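Local coordinates for protein nodulation fucosyltransferase NodZ (Bradyrhizobium sp., PDB 2HHC) that belongs to the nodulation proteins of rhizobia and is built like a GT-B glycosyltransferase, with two Rossmann-like domains, at residues 211-216 / 276-281; 27-32 / 65-70. All blocks are in the same frame, centred on the assembly; numbering follows the deposited sequence. Where two conformers were deposited one is given.

Contact 1 of 2, residues 211-216 / 276-281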
loop_
_atom_site.group_PDB
_atom_site.type_symbol
_atom_site.label_atom_id
_atom_site.label_comp_id
_atom_site.label_asym_id
_atom_site.label_seq_id
_atom_site.Cartn_x
_atom_site.Cartn_y
_atom_site.Cartn_z
ATOM N N LEU A 211 17.724 -11.747 18.150
ATOM C CA LEU A 211 18.694 -10.964 17.385
ATOM C C LEU A 211 19.259 -9.866 18.277
ATOM O O LEU A 211 18.703 -9.573 19.342
ATOM C CB LEU A 211 18.046 -10.366 16.135
ATOM C CG LEU A 211 17.436 -11.405 15.189
ATOM C CD1 LEU A 211 16.751 -10.770 14.008
ATOM C CD2 LEU A 211 18.476 -12.408 14.737
ATOM N N SER A 212 20.396 -9.294 17.883
ATOM C CA SER A 212 21.024 -8.238 18.673
ATOM C C SER A 212 20.611 -6.893 18.119
ATOM O O SER A 212 20.499 -6.715 16.905
ATOM C CB SER A 212 22.538 -8.392 18.687
ATOM O OG SER A 212 22.871 -9.528 19.481
ATOM N N TYR A 213 20.328 -5.968 19.023
ATOM C CA TYR A 213 19.925 -4.621 18.672
ATOM C C TYR A 213 20.740 -3.611 19.465
ATOM O O TYR A 213 21.162 -3.897 20.590
ATOM C CB TYR A 213 18.453 -4.413 18.990
ATOM C CG TYR A 213 17.547 -5.329 18.205
ATOM C CD1 TYR A 213 17.065 -4.969 16.969
ATOM C CD2 TYR A 213 17.190 -6.568 18.711
ATOM C CE1 TYR A 213 16.239 -5.812 16.256
ATOM C CE2 TYR A 213 16.390 -7.431 18.014
ATOM C CZ TYR A 213 15.902 -7.051 16.794
ATOM O OH TYR A 213 15.112 -7.940 16.122
ATOM N N PRO A 214 20.944 -2.420 18.896
ATOM C CA PRO A 214 21.771 -1.400 19.581
ATOM C C PRO A 214 21.096 -0.664 20.741
ATOM O O PRO A 214 21.775 -0.099 21.588
ATOM C CB PRO A 214 22.095 -0.426 18.460
ATOM C CG PRO A 214 20.990 -0.528 17.558
ATOM C CD PRO A 214 20.552 -1.977 17.564
ATOM N N LYS A 215 19.759 -0.663 20.767
ATOM C CA LYS A 215 19.003 0.033 21.809
ATOM C C LYS A 215 17.979 -0.927 22.427
ATOM O O LYS A 215 17.755 -2.012 21.875
ATOM C CB LYS A 215 18.324 1.260 21.224
ATOM C CG LYS A 215 19.328 2.237 20.573
ATOM C CD LYS A 215 18.652 3.470 20.046
ATOM N N PRO A 216 17.413 -0.563 23.598
ATOM C CA PRO A 216 16.447 -1.440 24.233
ATOM C C PRO A 216 15.259 -1.693 23.352
ATOM O O PRO A 216 14.793 -0.784 22.695
ATOM C CB PRO A 216 16.055 -0.687 25.511
ATOM C CG PRO A 216 17.213 0.230 25.784
ATOM C CD PRO A 216 17.685 0.641 24.424
ATOM N N ARG A 276 9.750 2.328 10.123
ATOM C CA ARG A 276 10.723 2.899 11.056
ATOM C C ARG A 276 11.325 1.882 12.017
ATOM O O ARG A 276 12.155 2.205 12.885
ATOM C CB ARG A 276 10.050 3.996 11.908
ATOM C CG ARG A 276 9.378 5.192 11.167
ATOM C CD ARG A 276 10.339 6.227 10.564
ATOM N NE ARG A 276 10.915 7.145 11.557
ATOM C CZ ARG A 276 10.315 8.230 12.065
ATOM N NH1 ARG A 276 9.039 8.540 11.781
ATOM N NH2 ARG A 276 10.980 8.966 12.938
ATOM N N CYS A 277 10.854 0.653 11.930
ATOM C CA CYS A 277 11.324 -0.406 12.833
ATOM C C CYS A 277 12.679 -0.970 12.412
ATOM O O CYS A 277 13.148 -0.758 11.305
ATOM C CB CYS A 277 10.287 -1.514 12.873
ATOM S SG CYS A 277 8.712 -1.030 13.606
ATOM N N ALA A 278 13.312 -1.662 13.367
ATOM C CA ALA A 278 14.583 -2.299 13.128
ATOM C C ALA A 278 14.422 -3.630 12.453
ATOM O O ALA A 278 15.260 -4.043 11.675
ATOM C CB ALA A 278 15.352 -2.439 14.422
ATOM N N THR A 279 13.361 -4.329 12.843
ATOM C CA THR A 279 13.023 -5.612 12.306
ATOM C C THR A 279 11.513 -5.591 12.124
ATOM O O THR A 279 10.801 -5.039 12.985
ATOM C CB THR A 279 13.367 -6.731 13.304
ATOM O OG1 THR A 279 14.774 -6.792 13.452
ATOM C CG2 THR A 279 12.833 -8.104 12.829
ATOM N N VAL A 280 11.041 -6.150 11.025
ATOM C CA VAL A 280 9.592 -6.297 10.803
ATOM C C VAL A 280 9.251 -7.742 10.491
ATOM O O VAL A 280 9.872 -8.411 9.674
ATOM C CB VAL A 280 9.062 -5.378 9.689
ATOM C CG1 VAL A 280 7.559 -5.603 9.463
ATOM C CG2 VAL A 280 9.192 -3.963 10.123
ATOM N N ILE A 281 8.218 -8.215 11.196
ATOM C CA ILE A 281 7.618 -9.526 11.009
ATOM C C ILE A 281 6.364 -9.340 10.152
ATOM O O ILE A 281 5.462 -8.568 10.504
ATOM C CB ILE A 281 7.241 -10.175 12.366
ATOM C CG1 ILE A 281 8.511 -10.514 13.160
ATOM C CG2 ILE A 281 6.397 -11.404 12.108
ATOM C CD1 ILE A 281 8.296 -10.788 14.584
#
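Y213 and T279 share the one polar bond of this contact: T279 OG1 donates to Y213 OH over 2.9 Å, its oxygen lying in the plane of the ring, at the edge. The two side chains cross at about a right angle. T279 puts its hydroxyl there by setting OG1 anti to its own carbonyl carbon (chi1 -67°). Y213 OH also hydrogen-bonds to A208 O, in the last turn of helix 192-209, so the phenol oxygen is gripped by two partners and the end of the ring is tied to both strand and helix.

The contact lies where strand 279-283 begins, in one of the Rossmann-like domains of a GT-B fold. The loop of 211-216 leads from helix 192-209 into strand 217-223, while T279 opens strand 279-283, with strand 170-176 lying between these two parallel strands.

The apolar share is modest: A278 CB sits at the same ring edge, 3.9 Å from Y213 CE1. T279 CG2 and L211 CD1 are loose van der Waals neighbours of the hydroxyls, the first of Y213 OH, the second of T279 OG1.

A charged partner comes from strand 299-303, where R299 makes a cation-pi interaction with the Y213 ring.

Contact 2 of 2, residues 27-32 / 65-70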
loop_
_atom_site.group_PDB
_atom_site.type_symbol
_atom_site.label_atom_id
_atom_site.label_comp_id
_atom_site.label_asym_id
_atom_site.label_seq_id
_atom_site.Cartn_x
_atom_site.Cartn_y
_atom_site.Cartn_z
ATOM N N SER A 27 5.110 4.579 -13.630
ATOM C CA SER A 27 6.238 4.159 -14.413
ATOM C C SER A 27 5.860 4.152 -15.900
ATOM O O SER A 27 6.634 4.579 -16.733
ATOM C CB SER A 27 6.676 2.773 -13.951
ATOM O OG SER A 27 7.713 2.298 -14.775
ATOM N N TYR A 28 4.662 3.692 -16.229
ATOM C CA TYR A 28 4.234 3.687 -17.630
ATOM C C TYR A 28 3.995 5.114 -18.141
ATOM O O TYR A 28 4.386 5.434 -19.274
ATOM C CB TYR A 28 3.001 2.830 -17.858
ATOM C CG TYR A 28 2.758 2.523 -19.302
ATOM C CD1 TYR A 28 3.591 1.666 -19.985
ATOM C CD2 TYR A 28 1.690 3.104 -20.002
ATOM C CE1 TYR A 28 3.409 1.389 -21.313
ATOM C CE2 TYR A 28 1.490 2.825 -21.360
ATOM C CZ TYR A 28 2.353 1.955 -21.999
ATOM O OH TYR A 28 2.211 1.620 -23.344
ATOM N N ALA A 29 3.428 5.969 -17.301
ATOM C CA ALA A 29 3.249 7.397 -17.655
ATOM C C ALA A 29 4.601 8.059 -17.938
ATOM O O ALA A 29 4.757 8.845 -18.884
ATOM C CB ALA A 29 2.535 8.122 -16.563
ATOM N N GLN A 30 5.608 7.747 -17.144
ATOM C CA GLN A 30 6.922 8.331 -17.338
ATOM C C GLN A 30 7.518 7.852 -18.659
ATOM O O GLN A 30 8.040 8.633 -19.460
ATOM C CB GLN A 30 7.948 8.096 -16.179
ATOM C CG GLN A 30 9.184 9.064 -16.305
ATOM C CD GLN A 30 10.458 8.779 -15.432
ATOM O OE1 GLN A 30 11.251 9.712 -15.109
ATOM N NE2 GLN A 30 10.674 7.527 -15.109
ATOM N N ARG A 31 7.404 6.555 -18.911
ATOM C CA ARG A 31 8.069 5.944 -20.067
ATOM C C ARG A 31 7.459 6.529 -21.346
ATOM O O ARG A 31 8.158 6.745 -22.336
ATOM C CB ARG A 31 7.869 4.418 -20.005
ATOM C CG ARG A 31 8.516 3.598 -21.113
ATOM C CD ARG A 31 7.885 2.182 -21.223
ATOM N NE ARG A 31 7.629 1.868 -22.622
ATOM C CZ ARG A 31 6.981 0.787 -23.073
ATOM N NH1 ARG A 31 6.542 -0.151 -22.240
ATOM N NH2 ARG A 31 6.802 0.643 -24.380
ATOM N N THR A 32 6.141 6.786 -21.309
ATOM C CA THR A 32 5.414 7.112 -22.527
ATOM C C THR A 32 4.949 8.566 -22.688
ATOM O O THR A 32 4.228 8.874 -23.645
ATOM C CB THR A 32 4.225 6.178 -22.784
ATOM O OG1 THR A 32 3.278 6.313 -21.729
ATOM C CG2 THR A 32 4.654 4.705 -22.897
ATOM N N ALA A 65 8.281 13.379 -9.920
ATOM C CA ALA A 65 9.495 13.100 -10.657
ATOM C C ALA A 65 9.403 13.319 -12.168
ATOM O O ALA A 65 9.778 12.476 -13.010
ATOM C CB ALA A 65 10.037 11.726 -10.318
ATOM N N GLY A 66 8.822 14.463 -12.536
ATOM C CA GLY A 66 8.719 14.868 -13.947
ATOM C C GLY A 66 7.442 14.522 -14.684
ATOM O O GLY A 66 7.194 14.981 -15.824
ATOM N N VAL A 67 6.603 13.727 -14.032
ATOM C CA VAL A 67 5.346 13.285 -14.612
ATOM C C VAL A 67 4.261 14.191 -14.035
ATOM O O VAL A 67 4.083 14.253 -12.803
ATOM C CB VAL A 67 5.035 11.806 -14.280
ATOM C CG1 VAL A 67 3.598 11.431 -14.689
ATOM C CG2 VAL A 67 6.058 10.781 -14.901
ATOM N N PRO A 68 3.506 14.875 -14.915
ATOM C CA PRO A 68 2.385 15.671 -14.414
ATOM C C PRO A 68 1.322 14.786 -13.783
ATOM O O PRO A 68 1.061 13.654 -14.236
ATOM C CB PRO A 68 1.815 16.321 -15.697
ATOM C CG PRO A 68 2.815 16.109 -16.728
ATOM C CD PRO A 68 3.592 14.910 -16.386
ATOM N N VAL A 69 0.668 15.271 -12.727
ATOM C CA VAL A 69 -0.312 14.497 -11.951
ATOM C C VAL A 69 -1.577 15.293 -11.725
ATOM O O VAL A 69 -1.524 16.451 -11.379
ATOM C CB VAL A 69 0.262 14.098 -10.589
ATOM C CG1 VAL A 69 -0.765 13.402 -9.710
ATOM C CG2 VAL A 69 1.479 13.227 -10.776
ATOM N N ILE A 70 -2.707 14.611 -11.914
ATOM C CA ILE A 70 -4.043 15.062 -11.506
ATOM C C ILE A 70 -4.497 14.126 -10.408
ATOM O O ILE A 70 -4.675 12.936 -10.638
ATOM C CB ILE A 70 -5.020 15.029 -12.665
ATOM C CG1 ILE A 70 -4.571 15.989 -13.784
ATOM C CG2 ILE A 70 -6.408 15.451 -12.196
ATOM C CD1 ILE A 70 -5.259 15.813 -15.115
#
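V67 reaches from its strand onto the helix with both methyls, each meeting a different residue. CG2 is the tight one: it lies 3.5 Å from Q30 CB and 3.6 Å from Q30 CA, with Q30 CG a little farther off, so the methyl bears on the root of the glutamine. CG1, anti to the backbone N (chi1 170°), meets A29 CB at 3.9 Å. Both V67 and A29 are buried; W26 of the same helix also touches V67, and V7 of strand 6-10 lies against A29.

Outward the packing loosens. Q30 is exposed and its chain runs on extended past CG, only loosely beside exposed A65; its amide end, modelled in two conformers, forms no hydrogen bond to 65-70. At the turn of A65 and G66, D63 OD1 accepts from G66 N. No hydrogen bond joins 27-32 to 65-70; the hold between them is van der Waals.

Strand 6-10, helix 15-32 and strand 35-39 form a beta-alpha-beta crossover, the unit of the Rossmann-like domains in GT-B proteins. Strand 67-70 lies parallel to 35-39 on its other side, and the helix of this crossover reaches it through V67.

How the contacts relate
Contacts 1 and 2 have no element in common: each belongs to its own six-stranded mixed sheet, and their centres lie 36 Å apart, with nearest atoms about 22 Å apart. Both are partly buried and small, and both sit well out from the middle of the chain. They differ in what meets. In contact 1 a loop closes on the start of a strand, and a hydroxyl pair supplies a hydrogen bond beside a ring-to-methyl contact. In contact 2 a helix lies over a strand, and methyl and methylene groups pack without any polar link. Each includes buried residues: T279 in the first, A29 and V67 in the second; only contact 2 has exposed residues, Q30 and A65, among those that touch.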